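Local structure of multicopper oxidase (Pseudomonas thermotolerans, 6VOW) at residues A130-Y135 with R222-D227; Y244-H249 with M266-A271; G68-C73 with P152-E157. The protein probably oxidises phenolic or other small substrates at one copper and reduces molecular oxygen at a copper cluster, as laccases and related multicopper oxidases do. One frame throughout, in Å; residues are numbered along the deposited sequence.

Contact 1 (A130-Y135 with R222-D227); sequences AGNFWY and RLFNLD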
loop_
_atom_site.group_PDB
_atom_site.type_symbol
_atom_site.label_atom_id
_atom_site.label_comp_id
_atom_site.label_asym_id
_atom_site.label_seq_id
_atom_site.Cartn_x
_atom_site.Cartn_y
_atom_site.Cartn_z
ATOM N N ALA A 130 8.121 -1.753 11.889
ATOM C CA ALA A 130 8.324 -0.361 11.574
ATOM C C ALA A 130 8.280 -0.245 10.104
ATOM O O ALA A 130 8.552 -1.204 9.373
ATOM C CB ALA A 130 9.666 0.112 12.067
ATOM N N GLY A 131 7.916 0.940 9.699
ATOM C CA GLY A 131 7.876 1.333 8.353
ATOM C C GLY A 131 6.561 1.877 7.922
ATOM O O GLY A 131 5.786 2.393 8.727
ATOM N N ASN A 132 6.355 1.807 6.618
ATOM C CA ASN A 132 5.284 2.523 5.892
ATOM C C ASN A 132 4.188 1.589 5.601
ATOM O O ASN A 132 4.448 0.579 4.925
ATOM C CB ASN A 132 5.851 3.003 4.532
ATOM C CG ASN A 132 6.972 3.982 4.741
ATOM O OD1 ASN A 132 6.840 4.927 5.558
ATOM N ND2 ASN A 132 8.079 3.781 4.047
ATOM N N PHE A 133 2.990 1.916 6.065
ATOM C CA PHE A 133 1.857 1.030 5.799
ATOM C C PHE A 133 0.826 1.996 5.335
ATOM O O PHE A 133 1.097 3.233 5.179
ATOM C CB PHE A 133 1.478 0.221 7.081
ATOM C CG PHE A 133 2.558 -0.636 7.507
ATOM C CD1 PHE A 133 2.817 -1.776 6.859
ATOM C CD2 PHE A 133 3.479 -0.164 8.433
ATOM C CE1 PHE A 133 3.913 -2.547 7.192
ATOM C CE2 PHE A 133 4.594 -0.871 8.746
ATOM C CZ PHE A 133 4.802 -2.100 8.144
ATOM N N TRP A 134 -0.352 1.472 5.107
ATOM C CA TRP A 134 -1.499 2.397 4.852
ATOM C C TRP A 134 -2.772 1.725 5.239
ATOM O O TRP A 134 -2.803 0.522 5.581
ATOM C CB TRP A 134 -1.560 2.890 3.368
ATOM C CG TRP A 134 -1.695 1.869 2.315
ATOM C CD1 TRP A 134 -0.898 0.818 2.077
ATOM C CD2 TRP A 134 -2.730 1.826 1.355
ATOM N NE1 TRP A 134 -1.373 0.128 1.016
ATOM C CE2 TRP A 134 -2.484 0.764 0.534
ATOM C CE3 TRP A 134 -3.810 2.644 1.088
ATOM C CZ2 TRP A 134 -3.325 0.426 -0.494
ATOM C CZ3 TRP A 134 -4.614 2.355 0.039
ATOM C CH2 TRP A 134 -4.350 1.275 -0.776
ATOM N N TYR A 135 -3.829 2.476 5.116
ATOM C CA TYR A 135 -5.139 2.012 5.513
ATOM C C TYR A 135 -6.197 2.477 4.528
ATOM O O TYR A 135 -6.148 3.594 3.978
ATOM C CB TYR A 135 -5.421 2.536 6.941
ATOM C CG TYR A 135 -5.528 4.036 7.081
ATOM C CD1 TYR A 135 -6.761 4.634 7.040
ATOM C CD2 TYR A 135 -4.422 4.836 7.330
ATOM C CE1 TYR A 135 -6.927 5.994 7.173
ATOM C CE2 TYR A 135 -4.585 6.220 7.500
ATOM C CZ TYR A 135 -5.874 6.768 7.407
ATOM O OH TYR A 135 -6.143 8.090 7.512
ATOM N N ARG A 222 9.059 9.020 2.316
ATOM C CA ARG A 222 8.176 7.864 2.510
ATOM C C ARG A 222 7.174 7.964 1.374
ATOM O O ARG A 222 6.435 8.930 1.320
ATOM C CB ARG A 222 7.442 7.987 3.867
ATOM C CG ARG A 222 8.381 8.000 5.050
ATOM C CD ARG A 222 7.599 8.268 6.315
ATOM N NE ARG A 222 8.412 8.231 7.563
ATOM C CZ ARG A 222 8.810 7.133 8.192
ATOM N NH1 ARG A 222 8.603 5.969 7.726
ATOM N NH2 ARG A 222 9.506 7.215 9.339
ATOM N N LEU A 223 7.169 6.978 0.478
ATOM C CA LEU A 223 6.357 7.062 -0.771
ATOM C C LEU A 223 5.304 6.028 -0.660
ATOM O O LEU A 223 5.609 4.828 -0.521
ATOM C CB LEU A 223 7.231 6.765 -1.950
ATOM C CG LEU A 223 8.055 8.025 -2.268
ATOM C CD1 LEU A 223 9.400 7.679 -2.877
ATOM C CD2 LEU A 223 7.269 8.843 -3.251
ATOM N N PHE A 224 4.070 6.496 -0.666
ATOM C CA PHE A 224 2.901 5.644 -0.561
ATOM C C PHE A 224 2.083 5.734 -1.845
ATOM O O PHE A 224 1.691 6.824 -2.286
ATOM C CB PHE A 224 1.978 6.080 0.586
ATOM C CG PHE A 224 2.642 6.246 1.912
ATOM C CD1 PHE A 224 3.315 7.392 2.219
ATOM C CD2 PHE A 224 2.542 5.267 2.868
ATOM C CE1 PHE A 224 3.854 7.541 3.498
ATOM C CE2 PHE A 224 3.148 5.375 4.097
ATOM C CZ PHE A 224 3.752 6.559 4.434
ATOM N N ASN A 225 1.811 4.592 -2.432
ATOM C CA ASN A 225 0.934 4.600 -3.599
ATOM C C ASN A 225 -0.462 4.297 -3.072
ATOM O O ASN A 225 -0.796 3.134 -2.736
ATOM C CB ASN A 225 1.409 3.594 -4.659
ATOM C CG ASN A 225 0.443 3.530 -5.860
ATOM O OD1 ASN A 225 -0.727 3.929 -5.765
ATOM N ND2 ASN A 225 0.944 3.031 -6.994
ATOM N N LEU A 226 -1.269 5.349 -2.952
ATOM C CA LEU A 226 -2.552 5.184 -2.427
ATOM C C LEU A 226 -3.564 5.060 -3.523
ATOM O O LEU A 226 -4.743 5.104 -3.226
ATOM C CB LEU A 226 -2.923 6.286 -1.423
ATOM C CG LEU A 226 -1.903 6.511 -0.343
ATOM C CD1 LEU A 226 -2.492 7.517 0.623
ATOM C CD2 LEU A 226 -1.581 5.234 0.427
ATOM N N ASP A 227 -3.119 4.761 -4.740
ATOM C CA ASP A 227 -3.999 4.684 -5.853
ATOM C C ASP A 227 -4.697 3.357 -5.993
ATOM O O ASP A 227 -4.203 2.387 -5.611
ATOM C CB ASP A 227 -3.287 4.996 -7.130
ATOM C CG ASP A 227 -4.292 5.406 -8.228
ATOM O OD1 ASP A 227 -4.858 6.549 -8.110
ATOM O OD2 ASP A 227 -4.574 4.517 -9.127
#

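Contact 2 (Y244-H249 with M266-A271); sequences YALDGH and MRIDLA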
loop_
_atom_site.group_PDB
_atom_site.type_symbol
_atom_site.label_atom_id
_atom_site.label_comp_id
_atom_site.label_asym_id
_atom_site.label_seq_id
_atom_site.Cartn_x
_atom_site.Cartn_y
_atom_site.Cartn_z
ATOM N N TYR A 244 15.776 2.200 0.954
ATOM C CA TYR A 244 16.063 1.623 2.283
ATOM C C TYR A 244 15.052 0.639 2.765
ATOM O O TYR A 244 15.333 -0.160 3.707
ATOM C CB TYR A 244 16.148 2.705 3.312
ATOM C CG TYR A 244 17.525 3.294 3.479
ATOM C CD1 TYR A 244 18.152 3.916 2.422
ATOM C CD2 TYR A 244 18.210 3.156 4.648
ATOM C CE1 TYR A 244 19.427 4.460 2.556
ATOM C CE2 TYR A 244 19.467 3.670 4.821
ATOM C CZ TYR A 244 20.059 4.337 3.791
ATOM O OH TYR A 244 21.264 4.824 4.011
ATOM N N ALA A 245 13.856 0.725 2.210
ATOM C CA ALA A 245 12.807 -0.225 2.534
ATOM C C ALA A 245 11.727 -0.264 1.500
ATOM O O ALA A 245 11.379 0.766 0.909
ATOM C CB ALA A 245 12.151 0.153 3.838
ATOM N N LEU A 246 11.130 -1.441 1.387
ATOM C CA LEU A 246 10.018 -1.703 0.421
ATOM C C LEU A 246 8.838 -2.364 1.111
ATOM O O LEU A 246 8.981 -3.471 1.766
ATOM C CB LEU A 246 10.485 -2.587 -0.700
ATOM C CG LEU A 246 11.853 -2.385 -1.287
ATOM C CD1 LEU A 246 12.204 -3.565 -2.240
ATOM C CD2 LEU A 246 11.925 -1.025 -1.960
ATOM N N ASP A 247 7.694 -1.672 1.009
ATOM C CA ASP A 247 6.423 -2.184 1.491
ATOM C C ASP A 247 6.577 -2.468 2.999
ATOM O O ASP A 247 6.233 -3.520 3.503
ATOM C CB ASP A 247 6.044 -3.415 0.660
ATOM C CG ASP A 247 6.155 -3.138 -0.872
ATOM O OD1 ASP A 247 5.608 -2.155 -1.341
ATOM O OD2 ASP A 247 6.871 -3.861 -1.584
ATOM N N GLY A 248 7.118 -1.471 3.682
ATOM C CA GLY A 248 7.312 -1.474 5.166
ATOM C C GLY A 248 8.374 -2.419 5.727
ATOM O O GLY A 248 8.346 -2.752 6.921
ATOM N N HIS A 249 9.311 -2.886 4.895
ATOM C CA HIS A 249 10.352 -3.801 5.363
ATOM C C HIS A 249 11.727 -3.432 4.843
ATOM O O HIS A 249 11.919 -3.281 3.636
ATOM C CB HIS A 249 10.014 -5.182 4.990
ATOM C CG HIS A 249 8.809 -5.648 5.678
ATOM N ND1 HIS A 249 8.823 -6.187 6.942
ATOM C CD2 HIS A 249 7.521 -5.529 5.328
ATOM C CE1 HIS A 249 7.580 -6.456 7.302
ATOM N NE2 HIS A 249 6.776 -6.058 6.333
ATOM N N MET A 266 1.841 -0.188 -2.755
ATOM C CA MET A 266 3.227 -0.307 -2.425
ATOM C C MET A 266 3.787 0.953 -1.865
ATOM O O MET A 266 3.332 2.044 -2.097
ATOM C CB MET A 266 4.041 -0.737 -3.653
ATOM C CG MET A 266 3.648 -2.147 -4.095
ATOM S SD MET A 266 4.432 -2.548 -5.665
ATOM C CE MET A 266 6.068 -3.045 -5.237
ATOM N N ARG A 267 4.836 0.774 -1.111
ATOM C CA ARG A 267 5.503 1.908 -0.491
ATOM C C ARG A 267 6.981 1.690 -0.550
ATOM O O ARG A 267 7.469 0.573 -0.640
ATOM C CB ARG A 267 5.079 1.952 0.985
ATOM C CG ARG A 267 3.612 2.112 1.257
ATOM C CD ARG A 267 2.883 0.798 1.389
ATOM N NE ARG A 267 3.302 -0.078 2.513
ATOM C CZ ARG A 267 3.157 -1.393 2.487
ATOM N NH1 ARG A 267 2.705 -2.004 1.397
ATOM N NH2 ARG A 267 3.544 -2.119 3.504
ATOM N N ILE A 268 7.708 2.767 -0.411
ATOM C CA ILE A 268 9.140 2.702 -0.286
ATOM C C ILE A 268 9.581 3.810 0.632
ATOM O O ILE A 268 8.946 4.867 0.748
ATOM C CB ILE A 268 9.897 2.911 -1.656
ATOM C CG1 ILE A 268 9.576 4.250 -2.385
ATOM C CG2 ILE A 268 9.588 1.771 -2.585
ATOM C CD1 ILE A 268 10.357 4.373 -3.671
ATOM N N ASP A 269 10.733 3.583 1.216
ATOM C CA ASP A 269 11.488 4.694 1.822
ATOM C C ASP A 269 12.614 4.907 0.866
ATOM O O ASP A 269 13.379 3.975 0.580
ATOM C CB ASP A 269 12.109 4.290 3.114
ATOM C CG ASP A 269 11.126 4.265 4.263
ATOM O OD1 ASP A 269 10.399 5.255 4.458
ATOM O OD2 ASP A 269 11.128 3.256 5.003
ATOM N N LEU A 270 12.714 6.140 0.421
ATOM C CA LEU A 270 13.597 6.535 -0.589
ATOM C C LEU A 270 14.419 7.594 0.112
ATOM O O LEU A 270 13.877 8.662 0.439
ATOM C CB LEU A 270 12.793 7.063 -1.808
ATOM C CG LEU A 270 13.693 7.573 -2.939
ATOM C CD1 LEU A 270 14.799 6.599 -3.277
ATOM C CD2 LEU A 270 12.970 7.933 -4.190
ATOM N N ALA A 271 15.660 7.275 0.455
ATOM C CA ALA A 271 16.551 8.321 1.023
ATOM C C ALA A 271 17.240 9.073 -0.052
ATOM O O ALA A 271 17.914 8.450 -0.923
ATOM C CB ALA A 271 17.588 7.741 1.901
HETATM O O HOH W 1 7.464 -1.067 -2.872
#

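Contact 3 (G68-C73 with P152-E157); sequences GVELRC and PLVVEE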
loop_
_atom_site.group_PDB
_atom_site.type_symbol
_atom_site.label_atom_id
_atom_site.label_comp_id
_atom_site.label_asym_id
_atom_site.label_seq_id
_atom_site.Cartn_x
_atom_site.Cartn_y
_atom_site.Cartn_z
ATOM N N GLY A 68 -6.168 10.560 3.334
ATOM C CA GLY A 68 -6.485 10.707 4.738
ATOM C C GLY A 68 -5.324 11.127 5.649
ATOM O O GLY A 68 -4.111 11.046 5.331
ATOM N N VAL A 69 -5.703 11.588 6.806
ATOM C CA VAL A 69 -4.744 11.973 7.809
ATOM C C VAL A 69 -3.645 10.908 8.021
ATOM O O VAL A 69 -3.882 9.679 7.849
ATOM C CB VAL A 69 -5.489 12.147 9.128
ATOM C CG1 VAL A 69 -5.385 10.845 9.897
ATOM C CG2 VAL A 69 -4.935 13.327 9.891
ATOM N N GLU A 70 -2.439 11.373 8.360
ATOM C CA GLU A 70 -1.334 10.434 8.644
ATOM C C GLU A 70 -1.495 9.779 10.055
ATOM O O GLU A 70 -1.633 10.420 10.997
ATOM C CB GLU A 70 0.103 10.991 8.402
ATOM C CG GLU A 70 1.115 9.794 8.387
ATOM C CD GLU A 70 2.563 10.111 7.940
ATOM O OE1 GLU A 70 3.425 10.005 8.817
ATOM O OE2 GLU A 70 2.887 10.385 6.749
ATOM N N LEU A 71 -1.622 8.486 10.130
ATOM C CA LEU A 71 -1.563 7.841 11.447
ATOM C C LEU A 71 -0.117 7.458 11.809
ATOM O O LEU A 71 0.642 6.857 10.957
ATOM C CB LEU A 71 -2.478 6.647 11.512
ATOM C CG LEU A 71 -3.902 6.825 12.020
ATOM C CD1 LEU A 71 -4.666 7.865 11.374
ATOM C CD2 LEU A 71 -4.670 5.548 11.806
ATOM N N ARG A 72 0.310 7.812 13.022
ATOM C CA ARG A 72 1.681 7.341 13.457
ATOM C C ARG A 72 1.587 6.450 14.653
ATOM O O ARG A 72 0.762 6.735 15.558
ATOM C CB ARG A 72 2.592 8.440 13.944
ATOM C CG ARG A 72 2.731 9.630 13.101
ATOM C CD ARG A 72 3.607 9.368 11.938
ATOM N NE ARG A 72 5.014 9.375 12.268
ATOM C CZ ARG A 72 5.975 9.791 11.439
ATOM N NH1 ARG A 72 5.753 10.268 10.204
ATOM N NH2 ARG A 72 7.182 9.715 11.872
ATOM N N CYS A 73 2.404 5.389 14.633
ATOM C CA CYS A 73 2.633 4.577 15.793
ATOM C C CYS A 73 4.136 4.337 15.921
ATOM O O CYS A 73 4.959 4.925 15.182
ATOM C CB CYS A 73 1.885 3.248 15.704
ATOM S SG CYS A 73 1.599 2.356 17.350
ATOM N N PRO A 152 -1.986 7.293 4.767
ATOM C CA PRO A 152 -0.716 6.711 5.203
ATOM C C PRO A 152 -0.699 6.365 6.709
ATOM O O PRO A 152 -1.269 7.153 7.515
ATOM C CB PRO A 152 0.319 7.842 4.901
ATOM C CG PRO A 152 -0.442 9.083 4.794
ATOM C CD PRO A 152 -1.944 8.737 4.871
ATOM N N LEU A 153 -0.085 5.216 7.048
ATOM C CA LEU A 153 0.284 4.800 8.442
ATOM C C LEU A 153 1.775 4.580 8.578
ATOM O O LEU A 153 2.346 3.746 7.881
ATOM C CB LEU A 153 -0.400 3.513 8.819
ATOM C CG LEU A 153 -0.085 2.826 10.129
ATOM C CD1 LEU A 153 -0.258 3.794 11.259
ATOM C CD2 LEU A 153 -0.943 1.594 10.305
ATOM N N VAL A 154 2.438 5.390 9.398
ATOM C CA VAL A 154 3.876 5.217 9.709
ATOM C C VAL A 154 4.038 4.545 11.061
ATOM O O VAL A 154 3.493 5.044 12.046
ATOM C CB VAL A 154 4.622 6.573 9.728
ATOM C CG1 VAL A 154 6.078 6.391 10.032
ATOM C CG2 VAL A 154 4.520 7.266 8.371
ATOM N N VAL A 155 4.746 3.415 11.104
ATOM C CA VAL A 155 5.196 2.826 12.311
ATOM C C VAL A 155 6.674 3.182 12.461
ATOM O O VAL A 155 7.501 2.708 11.696
ATOM C CB VAL A 155 4.911 1.311 12.338
ATOM C CG1 VAL A 155 5.368 0.693 13.688
ATOM C CG2 VAL A 155 3.386 1.070 12.149
ATOM N N GLU A 156 6.971 4.133 13.379
ATOM C CA GLU A 156 8.289 4.546 13.660
ATOM C C GLU A 156 9.159 3.353 14.155
ATOM O O GLU A 156 8.688 2.419 14.845
ATOM C CB GLU A 156 8.265 5.718 14.646
ATOM C CG GLU A 156 7.690 6.992 13.986
ATOM C CD GLU A 156 7.512 8.193 14.911
ATOM O OE1 GLU A 156 8.135 8.118 15.981
ATOM O OE2 GLU A 156 6.780 9.184 14.575
ATOM N N GLU A 157 10.420 3.335 13.750
ATOM C CA GLU A 157 11.384 2.294 14.293
ATOM C C GLU A 157 11.494 2.424 15.857
ATOM O O GLU A 157 11.351 3.510 16.423
ATOM C CB GLU A 157 12.792 2.434 13.718
ATOM C CG GLU A 157 12.948 2.151 12.210
ATOM C CD GLU A 157 12.264 3.247 11.330
ATOM O OE1 GLU A 157 12.279 4.509 11.646
ATOM O OE2 GLU A 157 11.694 2.837 10.300
#

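Contact 1 (A130-Y135 with R222-D227)
The strand bearing N132 and W134 (131-135) passes over the one bearing R222 and F224 (222-225), the axes 8.0 Å apart at closest and 28° from parallel, with no backbone hydrogen bond between them. This is face-to-face packing of two β-sheets, one from each of two cupredoxin-like sandwiches of the kind that build multicopper oxidases, and side chains do most of the joining. N132 shows how a buried amide is fixed in such an interface. R222 NH1 donates to N132 OD1 over 3.0 Å, from a position tilted off the carbonyl plane, yet the oxygen sits at the edge of the guanidinium and near its plane, with the two flat groups almost perpendicular (85°). The R222 chain is extended from CG to NE, which carries its methylenes past the same oxygen. N132 ND2 is held in turn by D269 OD1, which probably leaves the amide little freedom to flip, while E166 pairs with R222 NH2. Beside the amide, the F224 ring brings its edge to F133 O, 3.2 Å from CE2; F224 CE2 is also 3.6 Å from N132 CB. Further along, L226 and W134 run alongside in opposite directions, and L226 CD2 rests 3.5 Å from W134 CE3. With CG of W134 between its backbone N and carbonyl carbon (chi1 59°), the indole is turned toward the 222-227 chain, and N225 O lies over one face near the rim. W134 lines the pocket of the Cu-O-Cu linkage and its ring meets that of H96, so the interface reaches the cluster here. The chain that turns away beneath it is fastened by an Asx turn, N225 OD1 accepting from D227 N over 2.7 Å.

Contact 2 (Y244-H249 with M266-A271)
Y244 and D269 begin the ladder, Y244 N donating almost straight to D269 O over 3.0 Å, and D269 N answers to A245 O at 2.9 Å. A245 and D269 form an antiparallel hydrogen-bonded pair, but Y244 N takes the bond A245 N would make, and A245 N is left buried without a partner; Y244 and A245 opposite D269 fit a classic β-bulge. L246 and I268, next along, form a non-hydrogen-bonded pair, their branches touching between L246 CD2 and I268 CG2 (3.7 Å). At the far end D247 N donates to R267 O, and the D247 carboxylate turns back so that OD1, met on its anti side, accepts from R267 N at 3.0 Å. A water adds a second clasp by donating to both D247 OD1 (2.6 Å) and R267 O. The R267 side chain, bent at chi2 and chi3, folds over the same residue and lays its guanidinium face on D247 CA, 3.4 Å above the plane; R267 NH1 and D247 OD1 form a long, charge-only salt bridge (4.0 Å), with no N-H aimed at the oxygen. With an alanine here, R267 N would probably lose its acceptor, the water one of its two anchors and T412 its partner. In the next shell, T412 binds D247 OD2, while N132 O and D413 take R267 NE and NH2. D269 OD1 accepts from N132 ND2 and forms a salt bridge with R220 NE, and Y244 OH reaches P306 O. The backbone also sets D247 in place: L246 and H249 are mutually hydrogen-bonded, and D247 and G248 between them both have positive phi (59° and 70°). That is the type I' turn of a two-residue β-hairpin, here joining strands 240-246 and 249-255 in a sheet of a cupredoxin-like sandwich.

Contact 3 (G68-C73 with P152-E157)
Parallel pairing of L71 and C73 with the strand 152-156 completes one sheet of a cupredoxin-like β-sandwich, the strand 71-74 lying outermost in it. The ladder is regular: L71 N donates to P152 O in the carbonyl plane, V154 N to L71 O, C73 N to V154 O and E156 N to C73 O, with axes 4.7 Å apart. On the face bearing L71 and L153, CD1 of L153 packs against L71 CB at 3.6 Å, and C73 follows V155 more loosely. On the face of R72 and V154 lies a salt-bridge network of E70, R72 and E156, which illustrates how one arginine can tie two neighbouring strands together. R72, bent at chi2 (-76°) and chi3, curls back so that its guanidinium lies flat over V154, CG1 standing 3.7 Å above the centre of the plane. From that seat it reaches carboxylates along two edges. NE and NH2 grip E156 side-on, both on the single oxygen OE2, at 2.9 Å and 2.8 Å, with the carboxylate turned 79° to the guanidinium; NE meets the anti lone pair, whereas NH2 comes from above the carboxylate plane. NH1 binds E70 OE1 at 2.7 Å, nearly along its C-O bond. Three bonds and a methyl-covered face therefore fix the rotation of the guanidinium. E166 is a further partner of NH1, S168 holds E70 OE2, and R74 takes the other oxygen of E156. Just before strand 71-73, the E70 methylenes cross the P152 ring at about a right angle, and P152 CD lies 3.2 Å from G68 O.

How the contacts relate
Contact 1 sits between the other two, its centre about 8 Å from each, and theirs about 14 Å apart without touching. Strand 131-136 pairs with the inner strand of contact 3 (F133 N to L153 O and G131 N to V155 O, both 2.7 Å), and strand 218-225 pairs with strand 267-273 of contact 2 (L223 N to I268 O, 2.8 Å). V154 CG1 also touches R222 CZ, and E166 serves both R222 and R72. Distance to the Cu-O-Cu linkage grows from about 4 Å at the W134 side chain to about 7 Å at that of R267 and about 11 Å at that of L153.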